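PDB 5A07: probable mannosyltransferase KTR4 from Saccharomyces cerevisiae, which is a probable glycosyltransferase of the GT-A clan, modelled here from its lumenal part with guanosine-5'-diphosphate and a manganese ion. Local coordinates for residues Tyr263-Pro266 against Gln267-Glu270; Glu270-Trp273 against Thr274-Asp278; Glu281-Pro284 against Asn285-Asn288. All blocks are in the same frame, centred on the assembly; numbering follows the deposited sequence.

In the fold
Following the chain from the N terminus, strand 256-262 runs out into contact 1, which closes the short loop leading to helix 272-282 with a 3-10 turn. Glu270 ends that contact and starts contact 2, where the first turns of the helix are knit together, so the two join end to end. Contact 3 comes later on the same helix: its last residues lead into a proline-started turn toward helix 293-297. The three lie in series, none enclosing or crossing another. Together they trace one strand-to-helix connection and its exit: contact 1 meets helix 303-308, contacts 2 and 3 meet helices 332-344 and 354-365, and contact 3 also meets helix 43-53.

Contact 1 of 3, residues Tyr263-Pro266 against Gln267-Glu270; sequences YDSP and QTIE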
loop_
_atom_site.group_PDB
_atom_site.type_symbol
_atom_site.label_atom_id
_atom_site.label_comp_id
_atom_site.label_asym_id
_atom_site.label_seq_id
_atom_site.Cartn_x
_atom_site.Cartn_y
_atom_site.Cartn_z
ATOM N N TYR B 263 -7.979 8.052 1.326
ATOM C CA TYR B 263 -7.703 9.086 2.299
ATOM C C TYR B 263 -7.478 8.380 3.653
ATOM O O TYR B 263 -8.081 7.351 3.933
ATOM C CB TYR B 263 -8.838 10.070 2.408
ATOM C CG TYR B 263 -8.916 10.997 1.232
ATOM C CD1 TYR B 263 -9.545 10.596 0.042
ATOM C CD2 TYR B 263 -8.316 12.222 1.259
ATOM C CE1 TYR B 263 -9.592 11.447 -1.078
ATOM C CE2 TYR B 263 -8.319 13.083 0.116
ATOM C CZ TYR B 263 -8.981 12.682 -1.043
ATOM O OH TYR B 263 -8.970 13.496 -2.176
ATOM N N ASP B 264 -6.694 9.007 4.497
ATOM C CA ASP B 264 -6.497 8.521 5.817
ATOM C C ASP B 264 -7.221 9.400 6.849
ATOM O O ASP B 264 -7.678 10.476 6.574
ATOM C CB ASP B 264 -5.001 8.483 6.134
ATOM C CG ASP B 264 -4.605 7.271 7.053
ATOM O OD1 ASP B 264 -5.429 6.771 7.804
ATOM O OD2 ASP B 264 -3.470 6.844 7.036
ATOM N N SER B 265 -7.266 8.884 8.072
ATOM C CA SER B 265 -7.767 9.610 9.222
ATOM C C SER B 265 -6.721 10.617 9.660
ATOM O O SER B 265 -5.609 10.243 10.124
ATOM C CB SER B 265 -8.064 8.577 10.335
ATOM O OG SER B 265 -8.278 9.290 11.518
ATOM N N PRO B 266 -6.999 11.934 9.447
ATOM C CA PRO B 266 -5.935 12.926 9.651
ATOM C C PRO B 266 -5.399 12.962 11.119
ATOM O O PRO B 266 -4.263 13.257 11.348
ATOM C CB PRO B 266 -6.598 14.264 9.327
ATOM C CG PRO B 266 -7.900 13.940 8.704
ATOM C CD PRO B 266 -8.257 12.519 8.966
ATOM N N GLN B 267 -6.243 12.606 12.068
ATOM C CA GLN B 267 -5.868 12.686 13.500
ATOM C C GLN B 267 -4.870 11.618 13.868
ATOM O O GLN B 267 -4.266 11.695 14.944
ATOM C CB GLN B 267 -7.123 12.560 14.395
ATOM C CG GLN B 267 -8.211 13.624 14.212
ATOM C CD GLN B 267 -8.989 13.469 12.882
ATOM O OE1 GLN B 267 -8.914 12.441 12.150
ATOM N NE2 GLN B 267 -9.734 14.500 12.556
ATOM N N THR B 268 -4.660 10.603 13.009
ATOM C CA THR B 268 -3.597 9.632 13.272
ATOM C C THR B 268 -2.241 10.148 12.889
ATOM O O THR B 268 -1.194 9.551 13.246
ATOM C CB THR B 268 -3.838 8.297 12.539
ATOM O OG1 THR B 268 -3.755 8.505 11.106
ATOM C CG2 THR B 268 -5.162 7.689 12.915
ATOM N N ILE B 269 -2.203 11.195 12.058
ATOM C CA ILE B 269 -0.979 11.638 11.437
ATOM C C ILE B 269 -0.825 13.147 11.496
ATOM O O ILE B 269 -0.342 13.802 10.546
ATOM C CB ILE B 269 -0.889 11.181 9.953
ATOM C CG1 ILE B 269 -2.118 11.607 9.165
ATOM C CG2 ILE B 269 -0.620 9.680 9.939
ATOM C CD1 ILE B 269 -2.045 11.329 7.637
ATOM N N GLU B 270 -1.169 13.718 12.643
ATOM C CA GLU B 270 -1.123 15.182 12.806
ATOM C C GLU B 270 0.155 15.826 12.315
ATOM O O GLU B 270 0.093 16.838 11.576
ATOM C CB GLU B 270 -1.363 15.562 14.280
ATOM C CG GLU B 270 -1.358 17.066 14.475
ATOM C CD GLU B 270 -1.837 17.481 15.865
ATOM O OE1 GLU B 270 -1.672 16.670 16.789
ATOM O OE2 GLU B 270 -2.373 18.602 16.007
HETATM O O HOH W 1 -2.289 6.443 9.792
#
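A 3-10 turn started by Pro266, in the loop between strand 256-262 and helix 272-282, folds Thr268 back onto Ser265 and Ile269 back onto Pro266. Residues 265-268 and 266-269 form two overlapping type I beta turns. The first is closed from Thr268 N to Ser265 O at 3.1 Å, the second from Ile269 N to Pro266 O at 3.0 Å.

Ser265 O is gripped twice by the same residue. Thr268 OG1 donates to it at 2.7 Å, arriving in the carbonyl plane with a C=O...O angle of 157°. The Thr268 N-H instead comes from above that plane, 49° out of it. The hydroxyl gets there because OG1 sits between its own backbone N and carbonyl carbon (chi1 66°), which turns it back toward the start of the turn and leaves CG2 near the Ser265 side chain.

Gln267 bends at chi2 and lies beside the Pro266 ring, the two side chains pointing the same way. Its OE1 rests 3.3 Å from Pro266 CD and takes a weak hydrogen bond from Ser265 OG.

Asp264 sits just before the turn. Its OD1 accepts the Ser265 N-H at 2.8 Å, while a water donates to Asp264 OD2 at 3.0 Å and to Thr268 OG1 at 2.9 Å. Thr314 reaches the Asp264 backbone N, and Pro266 packs on Asn305 and Tyr308 of helix 303-308.

Thr268 OG1 thus gives its proton to Ser265 O and accepts one from the water. Buried as Thr268 is, its hydroxyl has both a donor and an acceptor partner, and the water links it to the Asp264 carboxylate, with which it makes no direct hydrogen bond.

Contact 2 of 3, residues Glu270-Trp273 against Thr274-Asp278; sequences ETLW and TSTMD
Trp273 and Met277, one turn apart at the start of helix 272-282, carry the main side-chain contact. Trp273 holds its CG anti to the backbone N (chi1 178°), which places the indole alongside the next turn. Met277 bends at chi2 and again at chi3, curling its thioether across the ring system. Met277 CG lies over one face near the rim, 3.5 Å from Trp273 NE1. Further along, Met277 SD comes within 3.5 Å of Trp273 CZ2, an oblique Met-aromatic contact. The methyl then settles over the six-membered ring, with Met277 CE 3.8 Å from the Trp273 ring centroid and 21° off its normal, a CH-pi contact. Along the backbone, Met277 N donates to Trp273 O at 2.8 Å.

Thr276 turns its hydroxyl beside its own backbone N (chi1 -65°), and there OG1 donates to Leu272 O at 2.7 Å. Thr276 N reaches the same oxygen at 2.9 Å from the opposite face of the carbonyl, so Leu272 O is held twice. Thr271, at the N-cap position, receives the Ser275 N-H on its carbonyl O, and its own hydroxyl is hydrogen-bonded to Glu350.

Leu272 packs against Tyr337 and Leu341 of helix 332-344, and Tyr337 also bonds the Thr276 hydroxyl. Leu360 of helix 354-365 meets Leu272, Trp273 and Thr276, while the indole additionally touches Leu296 of helix 293-297 and the ring of Tyr312.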
loop_
_atom_site.group_PDB
_atom_site.type_symbol
_atom_site.label_atom_id
_atom_site.label_comp_id
_atom_site.label_asym_id
_atom_site.label_seq_id
_atom_site.Cartn_x
_atom_site.Cartn_y
_atom_site.Cartn_z
ATOM N N GLU B 270 -1.169 13.718 12.643
ATOM C CA GLU B 270 -1.123 15.182 12.806
ATOM C C GLU B 270 0.155 15.826 12.315
ATOM O O GLU B 270 0.093 16.838 11.576
ATOM C CB GLU B 270 -1.363 15.562 14.280
ATOM C CG GLU B 270 -1.358 17.066 14.475
ATOM C CD GLU B 270 -1.837 17.481 15.865
ATOM O OE1 GLU B 270 -1.672 16.670 16.789
ATOM O OE2 GLU B 270 -2.373 18.602 16.007
ATOM N N THR B 271 1.315 15.303 12.660
ATOM C CA THR B 271 2.582 15.884 12.242
ATOM C C THR B 271 3.412 15.096 11.257
ATOM O O THR B 271 4.553 15.420 11.015
ATOM C CB THR B 271 3.517 16.221 13.453
ATOM O OG1 THR B 271 3.955 15.012 14.126
ATOM C CG2 THR B 271 2.797 17.183 14.436
ATOM N N LEU B 272 2.859 14.107 10.591
ATOM C CA LEU B 272 3.679 13.326 9.671
ATOM C C LEU B 272 4.134 14.134 8.408
ATOM O O LEU B 272 5.281 14.108 8.013
ATOM C CB LEU B 272 2.935 12.037 9.270
ATOM C CG LEU B 272 3.599 11.215 8.161
ATOM C CD1 LEU B 272 4.970 10.720 8.548
ATOM C CD2 LEU B 272 2.643 10.026 7.896
ATOM N N TRP B 273 3.220 14.866 7.834
ATOM C CA TRP B 273 3.549 15.728 6.670
ATOM C C TRP B 273 4.561 16.824 7.056
ATOM O O TRP B 273 5.536 17.038 6.380
ATOM C CB TRP B 273 2.249 16.413 6.152
ATOM C CG TRP B 273 2.499 17.336 4.998
ATOM C CD1 TRP B 273 2.516 18.705 5.036
ATOM C CD2 TRP B 273 2.894 16.958 3.667
ATOM N NE1 TRP B 273 2.875 19.199 3.804
ATOM C CE2 TRP B 273 3.072 18.147 2.937
ATOM C CE3 TRP B 273 3.051 15.728 3.014
ATOM C CZ2 TRP B 273 3.462 18.152 1.597
ATOM C CZ3 TRP B 273 3.427 15.714 1.681
ATOM C CH2 TRP B 273 3.599 16.921 0.962
ATOM N N THR B 274 4.304 17.542 8.136
ATOM C CA THR B 274 5.214 18.681 8.504
ATOM C C THR B 274 6.586 18.152 8.790
ATOM O O THR B 274 7.571 18.706 8.332
ATOM C CB THR B 274 4.640 19.537 9.655
ATOM O OG1 THR B 274 4.257 18.707 10.745
ATOM C CG2 THR B 274 3.343 20.173 9.210
ATOM N N SER B 275 6.683 16.999 9.456
ATOM C CA SER B 275 8.001 16.390 9.649
ATOM C C SER B 275 8.630 15.934 8.356
ATOM O O SER B 275 9.844 16.020 8.155
ATOM C CB SER B 275 7.947 15.190 10.615
ATOM O OG SER B 275 7.357 15.565 11.823
ATOM N N THR B 276 7.803 15.392 7.460
ATOM C CA THR B 276 8.332 14.893 6.217
ATOM C C THR B 276 8.817 16.067 5.359
ATOM O O THR B 276 9.845 15.962 4.690
ATOM C CB THR B 276 7.232 14.116 5.467
ATOM O OG1 THR B 276 6.839 12.930 6.186
ATOM C CG2 THR B 276 7.713 13.730 4.081
ATOM N N MET B 277 8.124 17.218 5.430
ATOM C CA MET B 277 8.637 18.427 4.717
ATOM C C MET B 277 9.984 18.927 5.293
ATOM O O MET B 277 10.880 19.300 4.512
ATOM C CB MET B 277 7.595 19.539 4.746
ATOM C CG MET B 277 6.412 19.234 3.840
ATOM S SD MET B 277 6.835 19.007 2.128
ATOM C CE MET B 277 7.034 17.217 1.971
ATOM N N ASP B 278 10.145 18.861 6.617
ATOM C CA ASP B 278 11.446 19.193 7.238
ATOM C C ASP B 278 12.482 18.247 6.699
ATOM O O ASP B 278 13.543 18.672 6.290
ATOM C CB ASP B 278 11.416 19.080 8.773
ATOM C CG ASP B 278 10.598 20.177 9.445
ATOM O OD1 ASP B 278 10.392 21.227 8.824
ATOM O OD2 ASP B 278 10.105 19.964 10.567
HETATM O O HOH W 2 1.367 17.235 9.326
HETATM O O HOH W 3 6.395 14.567 13.915
#

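Contact 3 of 3, residues Glu281-Pro284 against Asn285-Asn288; sequences EEHP and NYLN
His283 lays its side chain beside that of Tyr286, the two pointing the same way with their rings nearly parallel, planes at 4°. The rings are slid well apart, centroids of His283 and Tyr286 4.9 Å from each other, so this is a grazing offset pair and little ring area faces ring. His283 CB comes to 3.3 Å from Tyr286 CD2, and His283 ND1 to 3.6 Å from Tyr286 CE2. Both residues carry CG anti to their carbonyl carbon (chi1 -57° for His283, -68° for Tyr286), which sends the two side chains off the turn in step. Phe279, one turn back on the helix, also meets the imidazole, while the phenol packs on Pro333 and Phe365.

Two backbone bonds accompany the pair. Tyr286 N donates to His283 O at 3.0 Å, and Leu287 N to Pro284 O at 3.1 Å, closing two overlapping turns across 283-286 and 284-287.

Asn285 folds its amide back over the start of the turn. Its OD1 lies 3.3 Å from His283 C and 3.5 Å from Pro284 N, against a peptide whose proline nitrogen has no hydrogen to give, so this is a polar contact without a hydrogen bond.

Leu287 brings CB to 3.3 Å from Pro284 O, and its side chain touches Leu46 and Ile49 of helix 43-53 and Leu364 of helix 354-365. From Leu287 on the chain is extended.

The arrangement is a helix ending with a proline just beyond it: His283 leaves helical geometry, Pro284 starts a short 3-10 turn, and the chain is led from helix 272-282 toward helix 293-297.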
loop_
_atom_site.group_PDB
_atom_site.type_symbol
_atom_site.label_atom_id
_atom_site.label_comp_id
_atom_site.label_asym_id
_atom_site.label_seq_id
_atom_site.Cartn_x
_atom_site.Cartn_y
_atom_site.Cartn_z
ATOM N N GLU B 281 13.318 19.309 3.026
ATOM C CA GLU B 281 14.149 20.549 3.007
ATOM C C GLU B 281 15.606 20.200 3.281
ATOM O O GLU B 281 16.456 20.700 2.604
ATOM C CB GLU B 281 13.588 21.632 3.971
ATOM C CG GLU B 281 12.429 22.432 3.347
ATOM C CD GLU B 281 11.209 22.709 4.265
ATOM O OE1 GLU B 281 11.369 22.798 5.528
ATOM O OE2 GLU B 281 10.061 22.821 3.715
ATOM N N GLU B 282 15.902 19.302 4.224
ATOM C CA GLU B 282 17.293 18.864 4.482
ATOM C C GLU B 282 17.887 17.948 3.427
ATOM O O GLU B 282 19.077 17.825 3.348
ATOM C CB GLU B 282 17.414 18.159 5.851
ATOM C CG GLU B 282 17.062 19.047 7.045
ATOM C CD GLU B 282 16.854 18.236 8.351
ATOM O OE1 GLU B 282 17.598 17.258 8.579
ATOM O OE2 GLU B 282 15.935 18.547 9.146
ATOM N N HIS B 283 17.070 17.266 2.619
ATOM C CA HIS B 283 17.602 16.371 1.601
ATOM C C HIS B 283 16.903 16.493 0.256
ATOM O O HIS B 283 16.330 15.505 -0.241
ATOM C CB HIS B 283 17.435 14.917 2.042
ATOM C CG HIS B 283 18.078 14.620 3.339
ATOM N ND1 HIS B 283 19.391 14.216 3.426
ATOM C CD2 HIS B 283 17.615 14.698 4.599
ATOM C CE1 HIS B 283 19.713 14.055 4.688
ATOM N NE2 HIS B 283 18.653 14.339 5.419
ATOM N N PRO B 284 16.997 17.659 -0.380
ATOM C CA PRO B 284 16.327 17.885 -1.670
ATOM C C PRO B 284 16.720 16.967 -2.772
ATOM O O PRO B 284 15.906 16.723 -3.695
ATOM C CB PRO B 284 16.732 19.316 -2.074
ATOM C CG PRO B 284 17.792 19.728 -1.138
ATOM C CD PRO B 284 17.792 18.818 0.069
ATOM N N ASN B 285 17.959 16.485 -2.730
ATOM C CA ASN B 285 18.467 15.571 -3.726
ATOM C C ASN B 285 17.685 14.203 -3.740
ATOM O O ASN B 285 17.770 13.493 -4.688
ATOM C CB ASN B 285 19.931 15.270 -3.448
ATOM C CG ASN B 285 20.193 14.944 -1.943
ATOM O OD1 ASN B 285 19.900 15.760 -1.018
ATOM N ND2 ASN B 285 20.737 13.749 -1.683
ATOM N N TYR B 286 16.963 13.881 -2.684
ATOM C CA TYR B 286 16.175 12.615 -2.642
ATOM C C TYR B 286 14.876 12.750 -3.428
ATOM O O TYR B 286 14.319 11.749 -3.840
ATOM C CB TYR B 286 15.861 12.226 -1.188
ATOM C CG TYR B 286 17.057 11.805 -0.371
ATOM C CD1 TYR B 286 18.228 11.396 -0.949
ATOM C CD2 TYR B 286 16.973 11.786 0.995
ATOM C CE1 TYR B 286 19.317 10.969 -0.148
ATOM C CE2 TYR B 286 18.024 11.370 1.773
ATOM C CZ TYR B 286 19.170 10.945 1.178
ATOM O OH TYR B 286 20.190 10.587 1.981
ATOM N N LEU B 287 14.399 13.982 -3.617
ATOM C CA LEU B 287 13.218 14.232 -4.446
ATOM C C LEU B 287 13.357 13.703 -5.884
ATOM O O LEU B 287 14.377 13.888 -6.499
ATOM C CB LEU B 287 12.845 15.726 -4.464
ATOM C CG LEU B 287 12.354 16.293 -3.145
ATOM C CD1 LEU B 287 12.290 17.808 -3.239
ATOM C CD2 LEU B 287 10.966 15.766 -2.826
ATOM N N ASN B 288 12.346 12.994 -6.415
ATOM C CA ASN B 288 12.279 12.636 -7.835
ATOM C C ASN B 288 11.496 13.663 -8.576
ATOM O O ASN B 288 10.429 14.093 -8.103
ATOM C CB ASN B 288 11.632 11.257 -8.053
ATOM C CG ASN B 288 11.755 10.783 -9.466
ATOM O OD1 ASN B 288 11.030 11.190 -10.346
ATOM N ND2 ASN B 288 12.701 9.948 -9.694
#